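Local coordinates for cell division control protein Cdc48 (Mycobacterium smegmatis, PDB 5E7P) that probably binds and hydrolyses ATP as a member of the AAA ATPase family, and holds ADP in both of its ATPase modules, at residues G488-T493 / K532-R537; R495-A500 / R537-S542; Y525-C530 / P728-A733; A657-I662 / A691-L696. One frame throughout, in Å; residues are numbered along the deposited sequence.

Interaction 1: G488-T493 / K532-R537. With ADP (adenosine-5'-diphosphate), chain D.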
# COMPACT_ATOMS: atom_id res chain seq x y z
N GLY A 488 -16.34 1.04 12.16
CA GLY A 488 -17.53 1.35 12.91
C GLY A 488 -17.38 0.90 14.35
O GLY A 488 -16.82 -0.17 14.61
N ASP A 489 -17.86 1.72 15.28
CA ASP A 489 -17.80 1.40 16.71
C ASP A 489 -16.36 1.31 17.24
O ASP A 489 -15.54 2.20 17.00
CB ASP A 489 -18.61 0.12 17.01
CG ASP A 489 -18.63 -0.22 18.49
OD1 ASP A 489 -19.09 0.61 19.30
OD2 ASP A 489 -18.12 -1.32 18.83
N MET A 490 -16.07 0.21 17.94
CA MET A 490 -14.84 -0.01 18.69
C MET A 490 -14.35 1.19 19.50
O MET A 490 -13.15 1.43 19.62
CB MET A 490 -13.76 -0.59 17.78
CG MET A 490 -14.21 -1.88 17.12
SD MET A 490 -12.86 -2.96 16.63
CE MET A 490 -12.93 -2.78 14.85
N VAL A 491 -15.29 1.93 20.08
CA VAL A 491 -14.99 3.10 20.90
C VAL A 491 -13.98 2.79 22.01
O VAL A 491 -12.95 3.44 22.11
CB VAL A 491 -16.27 3.68 21.55
CG1 VAL A 491 -15.94 4.89 22.43
CG2 VAL A 491 -17.29 4.06 20.48
N GLU A 492 -14.28 1.78 22.82
CA GLU A 492 -13.42 1.41 23.93
C GLU A 492 -12.08 0.84 23.46
O GLU A 492 -11.04 1.14 24.05
CB GLU A 492 -14.13 0.41 24.86
CG GLU A 492 -13.23 -0.23 25.91
CD GLU A 492 -12.52 0.79 26.80
OE1 GLU A 492 -11.39 0.50 27.24
OE2 GLU A 492 -13.09 1.88 27.05
N THR A 493 -12.11 0.04 22.40
CA THR A 493 -10.88 -0.53 21.86
C THR A 493 -10.00 0.56 21.25
O THR A 493 -8.79 0.60 21.50
CB THR A 493 -11.16 -1.62 20.81
OG1 THR A 493 -11.89 -2.69 21.41
CG2 THR A 493 -9.86 -2.16 20.25
N LYS A 532 -10.52 -7.07 15.79
CA LYS A 532 -9.25 -7.04 16.51
C LYS A 532 -8.06 -6.81 15.57
O LYS A 532 -7.08 -6.17 15.95
CB LYS A 532 -9.05 -8.31 17.34
CG LYS A 532 -9.48 -9.58 16.65
CD LYS A 532 -8.91 -10.80 17.35
CE LYS A 532 -7.44 -10.97 17.03
NZ LYS A 532 -7.20 -11.30 15.59
N THR A 533 -8.15 -7.32 14.35
CA THR A 533 -7.13 -7.06 13.34
C THR A 533 -7.45 -5.78 12.57
O THR A 533 -6.57 -4.97 12.29
CB THR A 533 -6.97 -8.25 12.37
OG1 THR A 533 -6.35 -9.35 13.06
CG2 THR A 533 -6.10 -7.87 11.18
N PHE A 534 -8.72 -5.62 12.23
CA PHE A 534 -9.19 -4.48 11.46
C PHE A 534 -8.81 -3.14 12.09
O PHE A 534 -8.35 -2.23 11.41
CB PHE A 534 -10.71 -4.57 11.28
CG PHE A 534 -11.27 -3.61 10.27
CD1 PHE A 534 -10.70 -3.50 9.01
CD2 PHE A 534 -12.38 -2.84 10.56
CE1 PHE A 534 -11.21 -2.63 8.07
CE2 PHE A 534 -12.90 -1.97 9.63
CZ PHE A 534 -12.31 -1.86 8.38
N VAL A 535 -9.01 -3.03 13.40
CA VAL A 535 -8.73 -1.78 14.11
C VAL A 535 -7.23 -1.47 14.19
O VAL A 535 -6.84 -0.30 14.22
CB VAL A 535 -9.39 -1.77 15.51
CG1 VAL A 535 -8.64 -2.68 16.47
CG2 VAL A 535 -9.45 -0.35 16.04
N VAL A 536 -6.40 -2.50 14.21
CA VAL A 536 -4.95 -2.32 14.25
C VAL A 536 -4.46 -1.72 12.93
O VAL A 536 -3.60 -0.85 12.91
CB VAL A 536 -4.21 -3.64 14.52
CG1 VAL A 536 -2.71 -3.45 14.40
CG2 VAL A 536 -4.56 -4.17 15.89
N ARG A 537 -5.03 -2.20 11.83
CA ARG A 537 -4.68 -1.69 10.51
C ARG A 537 -5.13 -0.25 10.34
O ARG A 537 -4.47 0.54 9.67
CB ARG A 537 -5.29 -2.57 9.42
CG ARG A 537 -4.57 -3.90 9.24
CD ARG A 537 -5.37 -4.84 8.37
NE ARG A 537 -4.67 -6.09 8.08
CZ ARG A 537 -5.24 -7.15 7.50
NH1 ARG A 537 -4.54 -8.25 7.27
NH2 ARG A 537 -6.53 -7.10 7.17
PB ADP D . -10.47 -11.61 12.89
O1B ADP D . -11.50 -12.49 12.22
O2B ADP D . -9.06 -12.15 12.76
O3B ADP D . -10.84 -11.18 14.29
PA ADP D . -11.34 -8.96 12.24
O1A ADP D . -12.20 -9.17 13.47
O2A ADP D . -10.43 -7.77 12.15
O3A ADP D . -10.46 -10.28 11.97
O5' ADP D . -12.33 -8.86 10.97
C5' ADP D . -11.84 -8.53 9.68
C4' ADP D . -13.00 -8.00 8.83
O4' ADP D . -14.17 -7.81 9.63
C3' ADP D . -12.66 -6.65 8.22
O3' ADP D . -12.32 -6.79 6.84
C2' ADP D . -13.92 -5.81 8.38
O2' ADP D . -14.56 -5.64 7.11
C1' ADP D . -14.83 -6.58 9.31
N9 ADP D . -15.01 -5.78 10.54
C8 ADP D . -14.61 -6.15 11.78
N7 ADP D . -14.91 -5.20 12.70
C5 ADP D . -15.51 -4.19 12.05
C6 ADP D . -16.08 -2.87 12.42
N6 ADP D . -16.05 -2.45 13.71
N1 ADP D . -16.61 -2.11 11.44
C2 ADP D . -16.63 -2.53 10.16
N3 ADP D . -16.14 -3.71 9.75
C4 ADP D . -15.57 -4.57 10.63
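Met490 packs on Phe534 and Val535, and Thr493 on Val535, beside the bound ADP. Lys532 points its CB away from 488-493. Its chain bends at chi3 and chi4 along the beta-phosphate, and NZ stands 3.5 Å from ADP O2B. A weak hydrogen bond also links NZ to Thr533 OG1. Thr533 N gives a weak hydrogen bond to ADP O2A. Phe534 N reaches the same oxygen more firmly, at 2.7 Å, so two successive N-H groups hold one alpha-phosphate oxygen. With CG anti to the backbone N (chi1 -168°), the Phe534 ring turns one face to the ribose and reaches the adenine with CD2 and CE2. ADP C2' sits 3.8 Å from its plane. Met490 CE comes to the ring edge, 4.3 Å from Phe534 CD2. Val535 CB packs on the same methyl, 3.7 Å from Met490 CE, and also lies close to SD. Val535 CG1 meets Thr493 CG2. Farther along the nucleotide, ADP N6 donates to Gly488 O and Gly488 N donates to ADP N1, so one backbone reads the adenine edge. This is the nucleotide site of a P-loop AAA module, with Lys532 and Thr533 of the Walker A motif leading into the following helix.

Interaction 2: R495-A500 / R537-S542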
# COMPACT_ATOMS: atom_id res chain seq x y z
N ARG A 495 -10.02 3.65 22.05
CA ARG A 495 -9.58 4.45 23.19
C ARG A 495 -8.36 3.81 23.84
O ARG A 495 -7.34 4.47 24.04
CB ARG A 495 -10.73 4.57 24.20
CG ARG A 495 -10.64 5.75 25.16
CD ARG A 495 -9.83 5.40 26.39
NE ARG A 495 -10.29 4.15 27.01
CZ ARG A 495 -9.59 3.46 27.91
NH1 ARG A 495 -8.39 3.89 28.29
NH2 ARG A 495 -10.08 2.34 28.41
N ALA A 496 -8.47 2.52 24.15
CA ALA A 496 -7.38 1.79 24.80
C ALA A 496 -6.13 1.76 23.94
O ALA A 496 -5.02 1.95 24.44
CB ALA A 496 -7.83 0.38 25.15
N LEU A 497 -6.30 1.50 22.64
CA LEU A 497 -5.16 1.41 21.73
C LEU A 497 -4.51 2.77 21.49
O LEU A 497 -3.29 2.87 21.42
CB LEU A 497 -5.58 0.77 20.40
CG LEU A 497 -5.94 -0.71 20.45
CD1 LEU A 497 -6.13 -1.27 19.04
CD2 LEU A 497 -4.87 -1.50 21.20
N THR A 498 -5.34 3.80 21.35
CA THR A 498 -4.84 5.16 21.20
C THR A 498 -3.95 5.53 22.38
O THR A 498 -2.87 6.09 22.20
CB THR A 498 -6.00 6.19 21.10
OG1 THR A 498 -6.72 5.98 19.89
CG2 THR A 498 -5.46 7.60 21.11
N GLU A 499 -4.39 5.19 23.58
CA GLU A 499 -3.66 5.54 24.79
C GLU A 499 -2.44 4.65 25.02
O GLU A 499 -1.42 5.11 25.54
CB GLU A 499 -4.58 5.52 26.01
CG GLU A 499 -5.75 6.49 25.90
CD GLU A 499 -6.54 6.63 27.18
OE1 GLU A 499 -6.16 6.02 28.20
OE2 GLU A 499 -7.56 7.37 27.17
N ALA A 500 -2.54 3.39 24.62
CA ALA A 500 -1.46 2.44 24.84
C ALA A 500 -0.40 2.47 23.74
O ALA A 500 0.76 2.14 23.97
CB ALA A 500 -2.01 1.02 25.00
N ARG A 537 -5.03 -2.20 11.83
CA ARG A 537 -4.68 -1.69 10.51
C ARG A 537 -5.13 -0.25 10.34
O ARG A 537 -4.47 0.54 9.67
CB ARG A 537 -5.29 -2.57 9.42
CG ARG A 537 -4.57 -3.90 9.24
CD ARG A 537 -5.37 -4.84 8.37
NE ARG A 537 -4.67 -6.09 8.08
CZ ARG A 537 -5.24 -7.15 7.50
NH1 ARG A 537 -4.54 -8.25 7.27
NH2 ARG A 537 -6.53 -7.10 7.17
N ALA A 538 -6.26 0.10 10.95
CA ALA A 538 -6.76 1.46 10.92
C ALA A 538 -5.86 2.36 11.76
O ALA A 538 -5.57 3.50 11.39
CB ALA A 538 -8.19 1.51 11.44
N LEU A 539 -5.42 1.82 12.89
CA LEU A 539 -4.53 2.51 13.80
C LEU A 539 -3.18 2.77 13.14
O LEU A 539 -2.56 3.82 13.33
CB LEU A 539 -4.32 1.66 15.05
CG LEU A 539 -3.68 2.31 16.27
CD1 LEU A 539 -4.70 3.19 16.99
CD2 LEU A 539 -3.11 1.25 17.20
N ALA A 540 -2.74 1.80 12.35
CA ALA A 540 -1.42 1.84 11.73
C ALA A 540 -1.36 2.73 10.49
O ALA A 540 -0.38 2.71 9.76
CB ALA A 540 -0.96 0.43 11.38
N SER A 541 -2.41 3.51 10.26
CA SER A 541 -2.44 4.39 9.10
C SER A 541 -2.33 5.84 9.52
O SER A 541 -2.52 6.75 8.71
CB SER A 541 -3.73 4.19 8.30
OG SER A 541 -3.87 2.84 7.92
N SER A 542 -2.03 6.06 10.79
CA SER A 542 -1.95 7.40 11.36
C SER A 542 -0.86 8.26 10.73
O SER A 542 -1.05 9.46 10.53
CB SER A 542 -1.74 7.32 12.87
OG SER A 542 -2.75 6.53 13.49
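Leu497 and Leu539 form a small apolar contact between two helices of a P-loop AAA module. One is helix 491-506. The other is helix 534-539, the short helix that follows the P-loop. The two segments bury 110 Å² in all, and the touching atoms come mainly from the two leucines. Leu539 reaches across: chi1 of -167° swings its CG away from its own N and toward helix 491-506. Its two methyls then take different partners. CD2 lies 4.1 Å from Leu497 CB, near the base of that side chain. CD1 faces the helix backbone, 4.4 Å from Thr498 N. The leucine therefore rests on the surface of helix 491-506, and it also touches Val501 and Leu502 further along. Leu497 CD1 also touches Val535 CG1, one turn earlier on helix 534-539, which continues the packing between the two helices. Thr498 OG1 bonds back to Lys494 O within its own helix. Ala538 touches Val482, Leu484 and Val487. Helix 534-539 stops right after the contact: Ala540 leaves helical geometry and a type I turn runs from Leu539 to Ser542. In that turn Ser542 OG donates to Leu539 O at 2.7 Å, from 24° off the carbonyl plane.

Interaction 3: Y525-C530 / P728-A733. With ADP (adenosine-5'-diphosphate), chain D.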
# COMPACT_ATOMS: atom_id res chain seq x y z
N TYR A 525 -6.93 -9.51 21.83
CA TYR A 525 -7.62 -10.78 21.59
C TYR A 525 -9.14 -10.66 21.66
O TYR A 525 -9.69 -9.95 22.50
CB TYR A 525 -7.13 -11.85 22.57
CG TYR A 525 -7.37 -11.51 24.02
CD1 TYR A 525 -6.43 -10.79 24.75
CD2 TYR A 525 -8.53 -11.90 24.66
CE1 TYR A 525 -6.64 -10.47 26.07
CE2 TYR A 525 -8.76 -11.59 25.99
CZ TYR A 525 -7.81 -10.87 26.69
OH TYR A 525 -8.03 -10.56 28.01
N GLY A 526 -9.81 -11.37 20.76
CA GLY A 526 -11.26 -11.41 20.74
C GLY A 526 -11.76 -12.47 19.78
O GLY A 526 -10.97 -13.05 19.04
N PRO A 527 -13.08 -12.71 19.78
CA PRO A 527 -13.69 -13.66 18.84
C PRO A 527 -13.56 -13.16 17.41
O PRO A 527 -13.44 -11.95 17.20
CB PRO A 527 -15.16 -13.68 19.28
CG PRO A 527 -15.37 -12.38 19.97
CD PRO A 527 -14.07 -12.06 20.65
N PRO A 528 -13.56 -14.08 16.43
CA PRO A 528 -13.38 -13.73 15.02
C PRO A 528 -14.44 -12.76 14.51
O PRO A 528 -15.56 -12.74 15.02
CB PRO A 528 -13.53 -15.08 14.30
CG PRO A 528 -13.20 -16.10 15.33
CD PRO A 528 -13.71 -15.54 16.62
N GLY A 529 -14.08 -11.96 13.52
CA GLY A 529 -15.00 -11.03 12.89
C GLY A 529 -15.47 -9.91 13.79
O GLY A 529 -16.58 -9.41 13.63
N CYS A 530 -14.63 -9.51 14.74
CA CYS A 530 -14.99 -8.44 15.67
C CYS A 530 -14.04 -7.25 15.59
O CYS A 530 -14.17 -6.29 16.36
CB CYS A 530 -15.07 -8.97 17.10
SG CYS A 530 -16.41 -10.15 17.34
N PRO A 728 -26.07 -15.78 12.73
CA PRO A 728 -25.14 -15.44 13.82
C PRO A 728 -24.00 -16.45 13.90
O PRO A 728 -24.23 -17.64 13.72
CB PRO A 728 -26.03 -15.52 15.07
CG PRO A 728 -27.18 -16.39 14.67
CD PRO A 728 -27.42 -16.07 13.24
N SER A 729 -22.79 -15.97 14.18
CA SER A 729 -21.61 -16.83 14.17
C SER A 729 -20.95 -16.98 15.54
O SER A 729 -20.12 -17.86 15.74
CB SER A 729 -20.59 -16.33 13.15
OG SER A 729 -20.20 -15.00 13.45
N LEU A 730 -21.32 -16.11 16.48
CA LEU A 730 -20.68 -16.10 17.80
C LEU A 730 -21.12 -17.23 18.72
O LEU A 730 -22.32 -17.48 18.90
CB LEU A 730 -20.91 -14.75 18.48
CG LEU A 730 -20.31 -13.53 17.77
CD1 LEU A 730 -20.91 -12.25 18.33
CD2 LEU A 730 -18.80 -13.53 17.92
N ASP A 731 -20.15 -17.92 19.31
CA ASP A 731 -20.40 -18.94 20.32
C ASP A 731 -20.31 -18.30 21.71
O ASP A 731 -19.24 -17.86 22.12
CB ASP A 731 -19.37 -20.08 20.19
CG ASP A 731 -19.71 -21.28 21.07
OD1 ASP A 731 -20.39 -21.12 22.10
OD2 ASP A 731 -19.28 -22.40 20.71
N PRO A 732 -21.44 -18.26 22.43
CA PRO A 732 -21.54 -17.64 23.76
C PRO A 732 -20.59 -18.28 24.78
O PRO A 732 -20.17 -17.61 25.71
CB PRO A 732 -22.99 -17.90 24.16
CG PRO A 732 -23.72 -18.05 22.87
CD PRO A 732 -22.75 -18.75 21.96
N ALA A 733 -20.28 -19.56 24.59
CA ALA A 733 -19.35 -20.25 25.48
C ALA A 733 -17.92 -19.82 25.21
O ALA A 733 -17.14 -19.57 26.14
CB ALA A 733 -19.50 -21.76 25.34
PB ADP D . -10.47 -11.61 12.89
O1B ADP D . -11.50 -12.49 12.22
O2B ADP D . -9.06 -12.15 12.76
O3B ADP D . -10.84 -11.18 14.29
PA ADP D . -11.34 -8.96 12.24
O1A ADP D . -12.20 -9.17 13.47
O2A ADP D . -10.43 -7.77 12.15
O3A ADP D . -10.46 -10.28 11.97
O5' ADP D . -12.33 -8.86 10.97
C5' ADP D . -11.84 -8.53 9.68
C4' ADP D . -13.00 -8.00 8.83
O4' ADP D . -14.17 -7.81 9.63
C3' ADP D . -12.66 -6.65 8.22
O3' ADP D . -12.32 -6.79 6.84
C2' ADP D . -13.92 -5.81 8.38
O2' ADP D . -14.56 -5.64 7.11
C1' ADP D . -14.83 -6.58 9.31
N9 ADP D . -15.01 -5.78 10.54
C8 ADP D . -14.61 -6.15 11.78
N7 ADP D . -14.91 -5.20 12.70
C5 ADP D . -15.51 -4.19 12.05
C6 ADP D . -16.08 -2.87 12.42
N6 ADP D . -16.05 -2.45 13.71
N1 ADP D . -16.61 -2.11 11.44
C2 ADP D . -16.63 -2.53 10.16
N3 ADP D . -16.14 -3.71 9.75
C4 ADP D . -15.57 -4.57 10.63
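The P-loop of the second ATPase module meets Leu730 through Pro527 and Cys530. The loop runs between strand 521-525 and helix 534-539. Leu730 lies just before the C-terminal helix 732-739. Its CD2 methyl does the touching. It is 3.9 Å from Pro527 CB and slightly farther from Pro527 CG, so it abuts the CB-CG edge of the proline ring, and the two side chains meet at a slant. The same methyl lies 4.2 Å from Cys530 SG. Leu730 has CG anti to its carbonyl carbon (chi1 -63°), which brings the side-chain end nearer to the loop than its CB direction suggests. Pro653 packs on Leu730 too, and the backbone of Leu730 hydrogen-bonds to that of Gly687.

The loop meets the nucleotide through its backbone. Gly529 N donates to ADP O1B at 2.9 Å, a nearly straight bond of 163°. Cys530 N makes a weak bond to ADP O1A. Gly529 has positive phi, and with that turn the loop bends around the diphosphate. Gly531 N adds a further bond to ADP.

Helix 732-739 begins close by. Asp731 is its N-cap, and its OD1 accepts from Ala733 N at 2.9 Å, on the anti side and 34° out of the carboxylate plane.

The chemistry is thus divided. Polar N-H groups of the P-loop serve the phosphates. Apolar side chains of the same loop take up Leu730, so these two segments meet by van der Waals packing.

Interaction 4: A657-I662 / A691-L696. With ADP (adenosine-5'-diphosphate), chain D.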
# COMPACT_ATOMS: atom_id res chain seq x y z
N ALA A 657 -25.38 -1.42 21.44
CA ALA A 657 -24.83 -0.10 21.15
C ALA A 657 -23.83 -0.18 20.01
O ALA A 657 -23.88 0.60 19.05
CB ALA A 657 -24.17 0.48 22.39
N ALA A 658 -22.92 -1.13 20.12
CA ALA A 658 -21.87 -1.32 19.13
C ALA A 658 -22.43 -1.68 17.75
O ALA A 658 -21.94 -1.20 16.73
CB ALA A 658 -20.91 -2.38 19.60
N ARG A 659 -23.46 -2.52 17.73
CA ARG A 659 -24.07 -2.95 16.47
C ARG A 659 -24.78 -1.80 15.75
O ARG A 659 -24.86 -1.78 14.52
CB ARG A 659 -25.03 -4.12 16.69
CG ARG A 659 -24.33 -5.41 17.12
CD ARG A 659 -25.26 -6.62 17.04
NE ARG A 659 -26.43 -6.49 17.91
CZ ARG A 659 -26.48 -6.91 19.17
NH1 ARG A 659 -25.43 -7.48 19.73
NH2 ARG A 659 -27.60 -6.75 19.87
N ARG A 660 -25.29 -0.84 16.51
CA ARG A 660 -25.90 0.36 15.93
C ARG A 660 -24.86 1.15 15.14
O ARG A 660 -25.10 1.54 14.00
CB ARG A 660 -26.51 1.24 17.01
CG ARG A 660 -27.87 0.78 17.51
CD ARG A 660 -28.20 1.43 18.84
NE ARG A 660 -29.62 1.32 19.18
CZ ARG A 660 -30.17 0.24 19.74
NH1 ARG A 660 -29.43 -0.82 20.01
NH2 ARG A 660 -31.47 0.23 20.01
N ASP A 661 -23.70 1.36 15.75
CA ASP A 661 -22.60 2.09 15.11
C ASP A 661 -22.13 1.40 13.85
O ASP A 661 -21.98 2.02 12.79
CB ASP A 661 -21.43 2.25 16.08
CG ASP A 661 -21.82 2.94 17.37
OD1 ASP A 661 -22.86 3.62 17.40
OD2 ASP A 661 -21.07 2.80 18.37
N ILE A 662 -21.89 0.10 13.96
CA ILE A 662 -21.42 -0.71 12.83
C ILE A 662 -22.40 -0.68 11.66
O ILE A 662 -22.00 -0.47 10.51
CB ILE A 662 -21.16 -2.16 13.26
CG1 ILE A 662 -20.05 -2.21 14.32
CG2 ILE A 662 -20.77 -3.01 12.07
CD1 ILE A 662 -19.90 -3.55 15.00
N ALA A 691 -18.40 -8.50 11.58
CA ALA A 691 -18.37 -8.96 10.19
C ALA A 691 -19.74 -9.46 9.75
O ALA A 691 -20.14 -9.26 8.60
CB ALA A 691 -17.31 -10.05 10.01
N ASP A 692 -20.46 -10.09 10.66
CA ASP A 692 -21.81 -10.58 10.37
C ASP A 692 -22.76 -9.44 10.03
O ASP A 692 -23.60 -9.57 9.13
CB ASP A 692 -22.36 -11.40 11.53
CG ASP A 692 -21.74 -12.78 11.64
OD1 ASP A 692 -21.36 -13.34 10.58
OD2 ASP A 692 -21.63 -13.30 12.77
N CYS A 693 -22.64 -8.34 10.76
CA CYS A 693 -23.48 -7.17 10.54
C CYS A 693 -23.19 -6.55 9.17
O CYS A 693 -24.11 -6.20 8.43
CB CYS A 693 -23.28 -6.13 11.64
SG CYS A 693 -23.72 -6.69 13.31
N VAL A 694 -21.91 -6.39 8.86
CA VAL A 694 -21.47 -5.86 7.58
C VAL A 694 -22.00 -6.73 6.43
O VAL A 694 -22.40 -6.22 5.38
CB VAL A 694 -19.93 -5.78 7.51
CG1 VAL A 694 -19.46 -5.41 6.11
CG2 VAL A 694 -19.41 -4.79 8.54
N ALA A 695 -22.02 -8.04 6.65
CA ALA A 695 -22.49 -8.98 5.64
C ALA A 695 -24.01 -8.96 5.51
O ALA A 695 -24.55 -9.24 4.43
CB ALA A 695 -22.01 -10.39 5.96
N LEU A 696 -24.70 -8.62 6.59
CA LEU A 696 -26.16 -8.53 6.57
C LEU A 696 -26.62 -7.34 5.74
O LEU A 696 -27.65 -7.40 5.07
CB LEU A 696 -26.72 -8.44 7.99
CG LEU A 696 -28.25 -8.43 8.09
CD1 LEU A 696 -28.85 -9.69 7.50
CD2 LEU A 696 -28.71 -8.25 9.53
PB ADP D . -10.47 -11.61 12.89
O1B ADP D . -11.50 -12.49 12.22
O2B ADP D . -9.06 -12.15 12.76
O3B ADP D . -10.84 -11.18 14.29
PA ADP D . -11.34 -8.96 12.24
O1A ADP D . -12.20 -9.17 13.47
O2A ADP D . -10.43 -7.77 12.15
O3A ADP D . -10.46 -10.28 11.97
O5' ADP D . -12.33 -8.86 10.97
C5' ADP D . -11.84 -8.53 9.68
C4' ADP D . -13.00 -8.00 8.83
O4' ADP D . -14.17 -7.81 9.63
C3' ADP D . -12.66 -6.65 8.22
O3' ADP D . -12.32 -6.79 6.84
C2' ADP D . -13.92 -5.81 8.38
O2' ADP D . -14.56 -5.64 7.11
C1' ADP D . -14.83 -6.58 9.31
N9 ADP D . -15.01 -5.78 10.54
C8 ADP D . -14.61 -6.15 11.78
N7 ADP D . -14.91 -5.20 12.70
C5 ADP D . -15.51 -4.19 12.05
C6 ADP D . -16.08 -2.87 12.42
N6 ADP D . -16.05 -2.45 13.71
N1 ADP D . -16.61 -2.11 11.44
C2 ADP D . -16.63 -2.53 10.16
N3 ADP D . -16.14 -3.71 9.75
C4 ADP D . -15.57 -4.57 10.63
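Arg659 of helix 656-666 passes Cys693 of helix 690-707 and ends among backbone carbonyls. Its CB is 4.4 Å from Cys693 SG. CG comes closer, at 4.1 Å from Cys693 SG. CD follows and lies 4.0 Å from the same sulfur. The bend at chi3 (-61°) then turns the chain off to its polar end. There NE donates to Ala682 O, NH1 makes a weak hydrogen bond to Pro654 O, and NH2 is hydrogen-bonded elsewhere in the structure. The arginine therefore uses its methylene groups for this contact and its guanidinium for others.

One turn further on, Ile662 points at the second helix. Its CG2 is 4.0 Å from Cys693 CB and 4.2 Å from Val694 CG2, and the isoleucine and valine side chains cross at about a right angle. The CG1 branch turns instead to ADP N6. Val694 CG2 lies 3.7 Å from ADP N3, on the opposite side of the adenine plane from Phe534. Ala691 CB approaches the ribose at O4'.

The axes of 657-662 and 691-696 approach to 10.0 Å, with 42° between their directions. Both helices belong to the C-terminal helical lid of the AAA module, so the contact is internal to the lid and lies beside the adenine. Van der Waals packing bridges the helices. Val694 CG2 serves both Ile662 and the adenine, while the buried arginine keeps its polar partners elsewhere.

From the N terminus, helix 491-506 and the turn before it come first. Interaction 1 opens there and closes at 532-537. Interaction 2 opens farther along the same helix, at 495-500, and closes at 537-542, so the two cross; they share both helices, and Val535 CG1 touches Leu497 CD1. Interaction 3 opens inside both loops, at the P-loop, crosses them, and closes only at 728-733 near the C terminus. Interaction 4 lies nested within that long loop. It follows interactions 1 and 2 in series and packs helices 656-666 and 690-707 of the lid together. Interactions 1, 3 and 4 all touch one ADP, and Gly529 and Ala691 link the P-loop to the lid through their backbones.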